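PDB 7KR6: glycoside hydrolase family 16 protein from Bacteroides ovatus, which probably hydrolyses beta-glucans as an endo-acting glucanase and is captured here with a glycan bearing a 2-fluoro sugar in its cleft. Local coordinates for residues R98-F107 and F129-K137; R110-P119 and V262-L272. The protein carries 1 engineered substitution. All blocks are in the same frame, centred on the assembly; numbering follows the deposited sequence.

Interaction 1: residues R98-F107 and F129-K137; sequences RINSKGKKSF and FWMMGDNDK. With G2F (2-deoxy-2-fluoro-alpha-D-glucopyranose), chain C; BGC (beta-D-glucopyranose), chain B.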
loop_
_atom_site.group_PDB
_atom_site.type_symbol
_atom_site.label_atom_id
_atom_site.label_comp_id
_atom_site.label_asym_id
_atom_site.label_seq_id
_atom_site.Cartn_x
_atom_site.Cartn_y
_atom_site.Cartn_z
ATOM N N ARG A 98 -8.901 -22.233 -3.174
ATOM C CA ARG A 98 -8.621 -21.517 -1.913
ATOM C C ARG A 98 -8.989 -22.467 -0.778
ATOM O O ARG A 98 -10.105 -23.044 -0.838
ATOM C CB ARG A 98 -9.489 -20.261 -1.811
ATOM C CG ARG A 98 -9.429 -19.551 -0.462
ATOM C CD ARG A 98 -9.881 -18.128 -0.564
ATOM N NE ARG A 98 -10.259 -17.537 0.716
ATOM C CZ ARG A 98 -10.408 -16.250 0.922
ATOM N NH1 ARG A 98 -10.118 -15.381 -0.018
ATOM N NH2 ARG A 98 -10.859 -15.801 2.094
ATOM N N ILE A 99 -8.124 -22.590 0.211
ATOM C CA ILE A 99 -8.433 -23.387 1.430
ATOM C C ILE A 99 -8.156 -22.563 2.674
ATOM O O ILE A 99 -7.281 -21.667 2.687
ATOM C CB ILE A 99 -7.633 -24.694 1.441
ATOM C CG1 ILE A 99 -6.149 -24.452 1.678
ATOM C CG2 ILE A 99 -7.910 -25.513 0.204
ATOM C CD1 ILE A 99 -5.283 -25.694 1.749
ATOM N N ASN A 100 -8.763 -23.003 3.775
ATOM C CA ASN A 100 -8.449 -22.439 5.086
ATOM C C ASN A 100 -8.536 -23.529 6.149
ATOM O O ASN A 100 -9.228 -24.521 5.912
ATOM C CB ASN A 100 -9.409 -21.293 5.409
ATOM C CG ASN A 100 -10.850 -21.720 5.653
ATOM O OD1 ASN A 100 -11.145 -22.234 6.741
ATOM N ND2 ASN A 100 -11.728 -21.578 4.664
ATOM N N SER A 101 -8.023 -23.235 7.328
ATOM C CA SER A 101 -8.070 -24.129 8.503
ATOM C C SER A 101 -8.941 -23.540 9.620
ATOM O O SER A 101 -8.760 -24.002 10.785
ATOM C CB SER A 101 -6.673 -24.498 8.940
ATOM O OG SER A 101 -5.975 -23.410 9.535
ATOM N N LYS A 102 -9.874 -22.656 9.311
ATOM C CA LYS A 102 -10.743 -22.015 10.343
ATOM C C LYS A 102 -11.514 -23.094 11.098
ATOM O O LYS A 102 -12.115 -24.009 10.443
ATOM C CB LYS A 102 -11.760 -21.062 9.736
ATOM C CG LYS A 102 -12.502 -20.201 10.733
ATOM C CD LYS A 102 -13.438 -19.281 10.063
ATOM C CE LYS A 102 -14.001 -18.227 10.987
ATOM N NZ LYS A 102 -14.605 -18.880 12.159
ATOM N N GLY A 103 -11.489 -22.981 12.422
ATOM C CA GLY A 103 -12.243 -23.932 13.269
ATOM C C GLY A 103 -11.573 -25.300 13.343
ATOM O O GLY A 103 -12.184 -26.217 13.973
ATOM N N LYS A 104 -10.419 -25.516 12.710
ATOM C CA LYS A 104 -9.740 -26.836 12.611
ATOM C C LYS A 104 -8.288 -26.760 13.086
ATOM O O LYS A 104 -7.801 -27.684 13.779
ATOM C CB LYS A 104 -9.860 -27.414 11.197
ATOM C CG LYS A 104 -11.277 -27.612 10.694
ATOM C CD LYS A 104 -11.369 -28.199 9.272
ATOM C CE LYS A 104 -12.809 -28.496 8.846
ATOM N NZ LYS A 104 -12.891 -28.947 7.448
ATOM N N LYS A 105 -7.517 -25.745 12.676
ATOM C CA LYS A 105 -6.115 -25.645 13.103
ATOM C C LYS A 105 -5.818 -24.160 13.257
ATOM O O LYS A 105 -5.814 -23.413 12.239
ATOM C CB LYS A 105 -5.169 -26.273 12.090
ATOM C CG LYS A 105 -3.738 -26.437 12.545
ATOM C CD LYS A 105 -3.520 -27.373 13.731
ATOM C CE LYS A 105 -4.351 -28.635 13.614
ATOM N NZ LYS A 105 -3.941 -29.675 14.589
ATOM N N SER A 106 -5.509 -23.753 14.462
ATOM C CA SER A 106 -5.166 -22.343 14.752
ATOM C C SER A 106 -4.106 -22.304 15.847
ATOM O O SER A 106 -3.888 -23.320 16.518
ATOM C CB SER A 106 -6.361 -21.532 15.078
ATOM O OG SER A 106 -6.954 -21.933 16.325
ATOM N N PHE A 107 -3.379 -21.210 15.924
ATOM C CA PHE A 107 -2.210 -21.120 16.818
ATOM C C PHE A 107 -1.903 -19.653 17.114
ATOM O O PHE A 107 -2.430 -18.783 16.450
ATOM C CB PHE A 107 -1.020 -21.828 16.206
ATOM C CG PHE A 107 -0.468 -21.099 15.003
ATOM C CD1 PHE A 107 -1.112 -21.225 13.776
ATOM C CD2 PHE A 107 0.670 -20.317 15.096
ATOM C CE1 PHE A 107 -0.646 -20.521 12.669
ATOM C CE2 PHE A 107 1.164 -19.667 13.973
ATOM C CZ PHE A 107 0.502 -19.774 12.772
ATOM N N PHE A 129 -0.268 -16.579 0.807
ATOM C CA PHE A 129 -0.137 -17.423 2.006
ATOM C C PHE A 129 -0.403 -16.488 3.173
ATOM O O PHE A 129 0.374 -15.516 3.333
ATOM C CB PHE A 129 1.272 -18.019 2.021
ATOM C CG PHE A 129 1.699 -18.699 3.299
ATOM C CD1 PHE A 129 0.793 -19.414 4.091
ATOM C CD2 PHE A 129 3.014 -18.636 3.703
ATOM C CE1 PHE A 129 1.236 -20.049 5.242
ATOM C CE2 PHE A 129 3.467 -19.285 4.841
ATOM C CZ PHE A 129 2.559 -19.989 5.612
ATOM N N TRP A 130 -1.447 -16.752 3.944
ATOM C CA TRP A 130 -1.924 -15.744 4.906
ATOM C C TRP A 130 -2.712 -16.383 6.049
ATOM O O TRP A 130 -2.842 -17.590 6.088
ATOM C CB TRP A 130 -2.710 -14.694 4.130
ATOM C CG TRP A 130 -3.847 -15.155 3.276
ATOM C CD1 TRP A 130 -3.799 -15.908 2.138
ATOM C CD2 TRP A 130 -5.196 -14.685 3.372
ATOM N NE1 TRP A 130 -5.035 -15.981 1.567
ATOM C CE2 TRP A 130 -5.906 -15.246 2.303
ATOM C CE3 TRP A 130 -5.873 -13.847 4.266
ATOM C CZ2 TRP A 130 -7.240 -14.940 2.070
ATOM C CZ3 TRP A 130 -7.192 -13.570 4.034
ATOM C CH2 TRP A 130 -7.866 -14.109 2.961
ATOM N N MET A 131 -3.123 -15.546 6.993
ATOM C CA MET A 131 -3.748 -16.013 8.245
ATOM C C MET A 131 -4.840 -15.028 8.624
ATOM O O MET A 131 -4.685 -13.813 8.347
ATOM C CB MET A 131 -2.703 -16.112 9.359
ATOM C CG MET A 131 -1.640 -17.131 9.115
ATOM S SD MET A 131 -0.231 -16.931 10.219
ATOM C CE MET A 131 -0.915 -16.706 11.868
ATOM N N MET A 132 -5.911 -15.517 9.252
ATOM C CA MET A 132 -6.895 -14.607 9.893
ATOM C C MET A 132 -7.225 -15.123 11.280
ATOM O O MET A 132 -7.021 -16.305 11.550
ATOM C CB MET A 132 -8.196 -14.456 9.108
ATOM C CG MET A 132 -8.059 -13.614 7.827
ATOM S SD MET A 132 -9.588 -13.219 6.972
ATOM C CE MET A 132 -9.908 -14.717 6.068
ATOM N N GLY A 133 -7.736 -14.235 12.110
ATOM C CA GLY A 133 -8.130 -14.614 13.475
ATOM C C GLY A 133 -9.218 -15.668 13.483
ATOM O O GLY A 133 -10.197 -15.569 12.768
ATOM N N ASP A 134 -9.016 -16.696 14.301
ATOM C CA ASP A 134 -9.919 -17.881 14.429
ATOM C C ASP A 134 -11.047 -17.519 15.404
ATOM O O ASP A 134 -11.049 -18.057 16.530
ATOM C CB ASP A 134 -9.082 -19.085 14.832
ATOM C CG ASP A 134 -9.828 -20.411 14.790
ATOM O OD1 ASP A 134 -10.684 -20.559 13.912
ATOM O OD2 ASP A 134 -9.562 -21.260 15.690
ATOM N N ASN A 135 -11.900 -16.592 15.016
ATOM C CA ASN A 135 -13.026 -16.081 15.835
ATOM C C ASN A 135 -14.145 -15.796 14.850
ATOM O O ASN A 135 -13.924 -15.951 13.630
ATOM C CB ASN A 135 -12.559 -14.886 16.673
ATOM C CG ASN A 135 -12.018 -13.772 15.805
ATOM O OD1 ASN A 135 -12.726 -13.271 14.960
ATOM N ND2 ASN A 135 -10.770 -13.380 16.023
ATOM N N ASP A 136 -15.259 -15.274 15.330
ATOM C CA ASP A 136 -16.403 -15.011 14.439
ATOM C C ASP A 136 -16.544 -13.513 14.160
ATOM O O ASP A 136 -17.617 -13.110 13.669
ATOM C CB ASP A 136 -17.665 -15.662 15.006
ATOM C CG ASP A 136 -17.682 -17.169 14.790
ATOM O OD1 ASP A 136 -17.186 -17.656 13.704
ATOM O OD2 ASP A 136 -18.188 -17.851 15.698
ATOM N N LYS A 137 -15.475 -12.720 14.311
ATOM C CA LYS A 137 -15.521 -11.293 13.912
ATOM C C LYS A 137 -15.376 -11.210 12.398
ATOM O O LYS A 137 -14.713 -12.066 11.856
ATOM C CB LYS A 137 -14.452 -10.492 14.644
ATOM C CG LYS A 137 -14.582 -10.586 16.153
ATOM C CD LYS A 137 -13.728 -9.622 16.880
ATOM C CE LYS A 137 -14.196 -9.366 18.296
ATOM N NZ LYS A 137 -13.400 -10.170 19.255
HETATM C C1 G2F C . -5.239 -9.762 2.921
HETATM C C2 G2F C . -6.429 -9.062 2.362
HETATM C C3 G2F C . -7.421 -10.038 1.763
HETATM C C4 G2F C . -6.713 -10.810 0.679
HETATM C C5 G2F C . -5.530 -11.561 1.366
HETATM C C6 G2F C . -4.712 -12.488 0.498
HETATM O O3 G2F C . -8.561 -9.341 1.272
HETATM O O4 G2F C . -7.691 -11.716 0.056
HETATM O O5 G2F C . -4.602 -10.652 1.992
HETATM O O6 G2F C . -4.288 -11.781 -0.727
HETATM F F2 G2F C . -6.976 -8.215 3.373
HETATM C C2 BGC B . -10.760 -8.405 1.421
HETATM C C3 BGC B . -11.995 -8.487 2.356
HETATM C C4 BGC B . -12.320 -9.906 2.765
HETATM C C5 BGC B . -11.098 -10.625 3.371
HETATM C C6 BGC B . -11.309 -12.078 3.714
HETATM C C1 BGC B . -9.677 -9.192 2.108
HETATM O O2 BGC B . -10.374 -7.097 1.122
HETATM O O3 BGC B . -13.048 -7.842 1.631
HETATM O O4 BGC B . -13.419 -9.882 3.718
HETATM O O5 BGC B . -10.011 -10.540 2.396
HETATM O O6 BGC B . -11.683 -12.834 2.536
HETATM O O HOH W 1 -13.260 -20.292 14.124
#
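The guanidinium of Arg-98 meets the rim of the Trp-130 indole, with CZ2 over one guanidinium face and the two planes 85° apart. NH2 of Arg-98 donates to O6 of BGC, 3.1 Å away at the guanidinium edge, while Glu-53 forms a salt bridge with NE. Trp-130 suits its place because its broad face lies under the sugar, CE2 3.5 Å from C6 of G2F, and Asn-237 receives its NE1. This close-packed end belongs to the sugar-binding cleft of the family's beta-jelly roll, with strand 232-240 between the two contributing strands. Deeper in, the CE methyl of Met-131 packs 3.5 Å from Phe-107 CZ, and its SD lies obliquely to that ring, 5.1 Å from the centroid, a Met-aromatic contact. Beyond the strand ends polar groups take over. The Asp-134 carboxylate, its CG swung opposite the backbone N (chi1 -171°), spans the turn that follows strand 98-100: OD1 accepts from Gly-103 N at 3.0 Å, and OD2 from Ser-106 OG at 2.8 Å, the hydroxyl above the carboxylate plane. The more open side is looser: the long Lys-102 forms a salt bridge, NZ to Asp-136 OD1 at 3.2 Å, and a water links NZ to Asp-134 OD1.

Interaction 2: residues R110-P119 and V262-L272; sequences RKIEASIKLP and VNMYIDWVKIL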
loop_
_atom_site.group_PDB
_atom_site.type_symbol
_atom_site.label_atom_id
_atom_site.label_comp_id
_atom_site.label_asym_id
_atom_site.label_seq_id
_atom_site.Cartn_x
_atom_site.Cartn_y
_atom_site.Cartn_z
ATOM N N ARG A 110 3.719 -18.753 17.458
ATOM C CA ARG A 110 4.635 -19.813 16.992
ATOM C C ARG A 110 5.119 -19.424 15.605
ATOM O O ARG A 110 4.437 -18.632 14.940
ATOM C CB ARG A 110 3.953 -21.174 16.856
ATOM C CG ARG A 110 3.313 -21.689 18.136
ATOM C CD ARG A 110 4.313 -21.979 19.213
ATOM N NE ARG A 110 3.611 -22.752 20.236
ATOM C CZ ARG A 110 3.687 -24.075 20.405
ATOM N NH1 ARG A 110 2.979 -24.644 21.365
ATOM N NH2 ARG A 110 4.463 -24.825 19.637
ATOM N N LYS A 111 6.251 -19.980 15.227
ATOM C CA LYS A 111 6.763 -19.841 13.843
ATOM C C LYS A 111 5.958 -20.732 12.915
ATOM O O LYS A 111 5.766 -21.932 13.229
ATOM C CB LYS A 111 8.229 -20.218 13.818
ATOM C CG LYS A 111 8.910 -19.962 12.482
ATOM C CD LYS A 111 10.375 -20.346 12.453
ATOM C CE LYS A 111 11.061 -19.687 11.287
ATOM N NZ LYS A 111 12.463 -20.135 11.170
ATOM N N ILE A 112 5.501 -20.194 11.772
ATOM C CA ILE A 112 4.840 -21.007 10.741
ATOM C C ILE A 112 5.685 -20.887 9.461
ATOM O O ILE A 112 6.260 -19.785 9.205
ATOM C CB ILE A 112 3.369 -20.630 10.510
ATOM C CG1 ILE A 112 2.752 -21.519 9.426
ATOM C CG2 ILE A 112 3.252 -19.147 10.250
ATOM C CD1 ILE A 112 1.292 -21.341 9.226
ATOM N N GLU A 113 5.864 -22.003 8.771
ATOM C CA GLU A 113 6.632 -22.062 7.519
ATOM C C GLU A 113 5.874 -22.905 6.502
ATOM O O GLU A 113 5.212 -23.900 6.863
ATOM C CB GLU A 113 8.008 -22.693 7.712
ATOM C CG GLU A 113 8.848 -21.968 8.722
ATOM C CD GLU A 113 10.292 -22.403 8.712
ATOM O OE1 GLU A 113 10.516 -23.616 8.935
ATOM O OE2 GLU A 113 11.166 -21.561 8.460
ATOM N N ALA A 114 5.975 -22.518 5.235
ATOM C CA ALA A 114 5.447 -23.320 4.126
ATOM C C ALA A 114 6.432 -23.264 2.968
ATOM O O ALA A 114 7.055 -22.214 2.766
ATOM C CB ALA A 114 4.091 -22.864 3.711
ATOM N N SER A 115 6.496 -24.360 2.233
ATOM C CA SER A 115 7.326 -24.516 1.016
ATOM C C SER A 115 6.394 -24.457 -0.196
ATOM O O SER A 115 5.460 -25.304 -0.323
ATOM C CB SER A 115 8.133 -25.797 1.061
ATOM O OG SER A 115 8.883 -25.983 -0.128
ATOM N N ILE A 116 6.602 -23.439 -1.031
ATOM C CA ILE A 116 5.653 -23.071 -2.103
ATOM C C ILE A 116 6.419 -22.861 -3.402
ATOM O O ILE A 116 7.413 -22.112 -3.406
ATOM C CB ILE A 116 4.859 -21.804 -1.726
ATOM C CG1 ILE A 116 4.179 -21.947 -0.362
ATOM C CG2 ILE A 116 3.842 -21.468 -2.788
ATOM C CD1 ILE A 116 3.484 -20.681 0.113
ATOM N N LYS A 117 5.841 -23.406 -4.456
ATOM C CA LYS A 117 6.252 -23.179 -5.855
ATOM C C LYS A 117 5.148 -22.362 -6.507
ATOM O O LYS A 117 3.997 -22.781 -6.506
ATOM C CB LYS A 117 6.474 -24.505 -6.583
ATOM C CG LYS A 117 6.977 -24.279 -8.008
ATOM C CD LYS A 117 7.610 -25.530 -8.562
ATOM C CE LYS A 117 6.748 -26.199 -9.585
ATOM N NZ LYS A 117 7.270 -27.554 -9.893
ATOM N N LEU A 118 5.536 -21.237 -7.095
ATOM C CA LEU A 118 4.592 -20.225 -7.613
ATOM C C LEU A 118 4.681 -20.236 -9.134
ATOM O O LEU A 118 5.767 -20.352 -9.699
ATOM C CB LEU A 118 4.958 -18.849 -7.055
ATOM C CG LEU A 118 4.686 -18.658 -5.576
ATOM C CD1 LEU A 118 5.198 -17.311 -5.089
ATOM C CD2 LEU A 118 3.202 -18.861 -5.278
ATOM N N PRO A 119 3.538 -20.016 -9.803
ATOM C CA PRO A 119 3.498 -19.764 -11.240
ATOM C C PRO A 119 4.083 -18.364 -11.494
ATOM O O PRO A 119 4.148 -17.501 -10.607
ATOM C CB PRO A 119 2.004 -19.747 -11.567
ATOM C CG PRO A 119 1.403 -19.214 -10.304
ATOM C CD PRO A 119 2.238 -19.782 -9.175
ATOM N N VAL A 262 -2.970 -22.996 -14.769
ATOM C CA VAL A 262 -1.693 -22.727 -14.047
ATOM C C VAL A 262 -1.868 -23.208 -12.600
ATOM O O VAL A 262 -2.915 -23.007 -12.024
ATOM C CB VAL A 262 -1.252 -21.247 -14.073
ATOM C CG1 VAL A 262 -1.120 -20.734 -15.508
ATOM C CG2 VAL A 262 -2.179 -20.354 -13.283
ATOM N N ASN A 263 -0.799 -23.741 -12.056
ATOM C CA ASN A 263 -0.779 -24.339 -10.699
ATOM C C ASN A 263 0.083 -23.541 -9.733
ATOM O O ASN A 263 1.139 -23.022 -10.094
ATOM C CB ASN A 263 -0.196 -25.737 -10.730
ATOM C CG ASN A 263 -1.113 -26.733 -11.408
ATOM O OD1 ASN A 263 -2.316 -26.502 -11.508
ATOM N ND2 ASN A 263 -0.536 -27.852 -11.838
ATOM N N MET A 264 -0.397 -23.442 -8.508
ATOM C CA MET A 264 0.417 -23.079 -7.338
ATOM C C MET A 264 0.535 -24.350 -6.488
ATOM O O MET A 264 -0.473 -25.016 -6.303
ATOM C CB MET A 264 -0.301 -21.972 -6.576
ATOM C CG MET A 264 0.205 -21.689 -5.208
ATOM S SD MET A 264 -0.802 -20.330 -4.504
ATOM C CE MET A 264 -0.054 -20.116 -2.907
ATOM N N TYR A 265 1.733 -24.661 -6.028
ATOM C CA TYR A 265 2.041 -25.919 -5.308
ATOM C C TYR A 265 2.544 -25.633 -3.899
ATOM O O TYR A 265 3.483 -24.825 -3.692
ATOM C CB TYR A 265 3.136 -26.681 -6.042
ATOM C CG TYR A 265 2.875 -27.009 -7.494
ATOM C CD1 TYR A 265 2.205 -28.159 -7.855
ATOM C CD2 TYR A 265 3.364 -26.203 -8.516
ATOM C CE1 TYR A 265 1.993 -28.482 -9.184
ATOM C CE2 TYR A 265 3.162 -26.517 -9.847
ATOM C CZ TYR A 265 2.517 -27.690 -10.182
ATOM O OH TYR A 265 2.306 -27.999 -11.499
ATOM N N ILE A 266 1.981 -26.331 -2.896
ATOM C CA ILE A 266 2.444 -26.249 -1.483
ATOM C C ILE A 266 2.903 -27.661 -1.079
ATOM O O ILE A 266 2.069 -28.577 -1.046
ATOM C CB ILE A 266 1.390 -25.666 -0.525
ATOM C CG1 ILE A 266 0.870 -24.291 -0.959
ATOM C CG2 ILE A 266 1.966 -25.555 0.862
ATOM C CD1 ILE A 266 -0.243 -24.295 -1.981
ATOM N N ASP A 267 4.195 -27.799 -0.855
ATOM C CA ASP A 267 4.796 -29.137 -0.557
ATOM C C ASP A 267 4.476 -29.487 0.887
ATOM O O ASP A 267 4.244 -30.691 1.181
ATOM C CB ASP A 267 6.301 -29.115 -0.733
ATOM C CG ASP A 267 6.966 -30.484 -0.726
ATOM O OD1 ASP A 267 6.214 -31.480 -0.669
ATOM O OD2 ASP A 267 8.197 -30.524 -0.795
ATOM N N TRP A 268 4.464 -28.498 1.756
ATOM C CA TRP A 268 4.282 -28.732 3.213
ATOM C C TRP A 268 4.054 -27.399 3.899
ATOM O O TRP A 268 4.412 -26.337 3.370
ATOM C CB TRP A 268 5.458 -29.501 3.852
ATOM C CG TRP A 268 6.830 -28.954 3.624
ATOM C CD1 TRP A 268 7.769 -29.456 2.758
ATOM C CD2 TRP A 268 7.459 -27.843 4.277
ATOM N NE1 TRP A 268 8.920 -28.739 2.845
ATOM C CE2 TRP A 268 8.775 -27.766 3.788
ATOM C CE3 TRP A 268 7.057 -26.932 5.259
ATOM C CZ2 TRP A 268 9.680 -26.787 4.185
ATOM C CZ3 TRP A 268 7.947 -25.957 5.653
ATOM C CH2 TRP A 268 9.232 -25.882 5.119
ATOM N N VAL A 269 3.397 -27.471 5.039
ATOM C CA VAL A 269 3.268 -26.334 5.980
ATOM C C VAL A 269 3.515 -26.904 7.366
ATOM O O VAL A 269 3.113 -28.054 7.640
ATOM C CB VAL A 269 1.926 -25.597 5.816
ATOM C CG1 VAL A 269 0.709 -26.493 5.930
ATOM C CG2 VAL A 269 1.823 -24.395 6.764
ATOM N N LYS A 270 4.209 -26.154 8.186
ATOM C CA LYS A 270 4.463 -26.612 9.573
ATOM C C LYS A 270 4.401 -25.449 10.551
ATOM O O LYS A 270 4.767 -24.312 10.220
ATOM C CB LYS A 270 5.758 -27.420 9.625
ATOM C CG LYS A 270 7.033 -26.651 9.409
ATOM C CD LYS A 270 8.251 -27.545 9.435
ATOM C CE LYS A 270 9.534 -26.796 9.155
ATOM N NZ LYS A 270 10.570 -27.704 8.613
ATOM N N ILE A 271 4.011 -25.781 11.780
ATOM C CA ILE A 271 4.006 -24.831 12.912
ATOM C C ILE A 271 5.005 -25.379 13.924
ATOM O O ILE A 271 4.869 -26.567 14.310
ATOM C CB ILE A 271 2.601 -24.674 13.516
ATOM C CG1 ILE A 271 1.545 -24.420 12.434
ATOM C CG2 ILE A 271 2.624 -23.572 14.560
ATOM C CD1 ILE A 271 0.114 -24.402 12.912
ATOM N N LEU A 272 5.961 -24.569 14.340
ATOM C CA LEU A 272 7.011 -25.032 15.282
ATOM C C LEU A 272 6.546 -24.642 16.682
ATOM O O LEU A 272 7.130 -23.757 17.295
ATOM C CB LEU A 272 8.356 -24.400 14.933
ATOM C CG LEU A 272 8.877 -24.642 13.519
ATOM C CD1 LEU A 272 10.338 -24.245 13.428
ATOM C CD2 LEU A 272 8.715 -26.084 13.092
ATOM O OXT LEU A 272 5.559 -25.177 17.190
HETATM O O HOH W 2 9.853 -28.379 -0.869
#
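Ser-115 presses its CB against the face of the Trp-268 indole, a CH-pi contact with CB 3.7 Å from the centroid of the five-membered ring. The methylene is slim enough to fit beneath the aromatic plate, while edge atom CZ3 comes up to Glu-113 CB. With its CG lodged between backbone N and carbonyl carbon (chi1 53°), Trp-268 folds back over the neighbouring strand. The strands run antiparallel, broken by a beta bulge, one extra residue in 262-272 between the pairs Ala-114/Val-269 and Ile-116/Ile-266: Ser-115 O accepts from Asp-267 N at 2.8 Å, and Ser-115 N donates to Trp-268 O at 3.1 Å. A water joins Ser-115 OG to Asp-267 OD2 at the bulge. On the opposite, buried face, which lies on strand 232-240 in the jelly-roll sandwich, aliphatic side chains pack together. Short Ala-114 leaves room for Val-269, whose CB lies 4.1 Å from the alanine CB; CG1 of Ile-116 lies beside CG1 of Ile-266, and CG2 of Ile-116 meets the Met-264 methyl CE at 4.1 Å. The unbranched Met-264 also runs alongside Leu-118. At the far end, Arg-110 makes a salt bridge with the C-terminal carboxylate, NH2 lying 2.7 Å from Leu-272 OXT.

The centres of interactions 1 and 2 lie 15 Å apart, yet the two phenylalanines of interaction 1 bring them together. The Phe-107 ring sits on the aliphatic face of interaction 2, its CD1 3.5 Å from Ile-271 CD1 and its CZ 3.8 Å from Ile-112 CB. Farther along, Phe-129 CZ comes within 3.8 Å of Ala-114 CB. On strand 125-133, Met-131 likewise lies inside, packing on Phe-107 and Phe-232, whereas Trp-130 and Met-132 turn to the glycan. Interaction 1 touches the sugars directly, while interaction 2 forms a layer behind: the side chain of Met-264 is about 10 Å from G2F. In sequence the contacts interleave, strand 112-117 falling between the two segments of interaction 1.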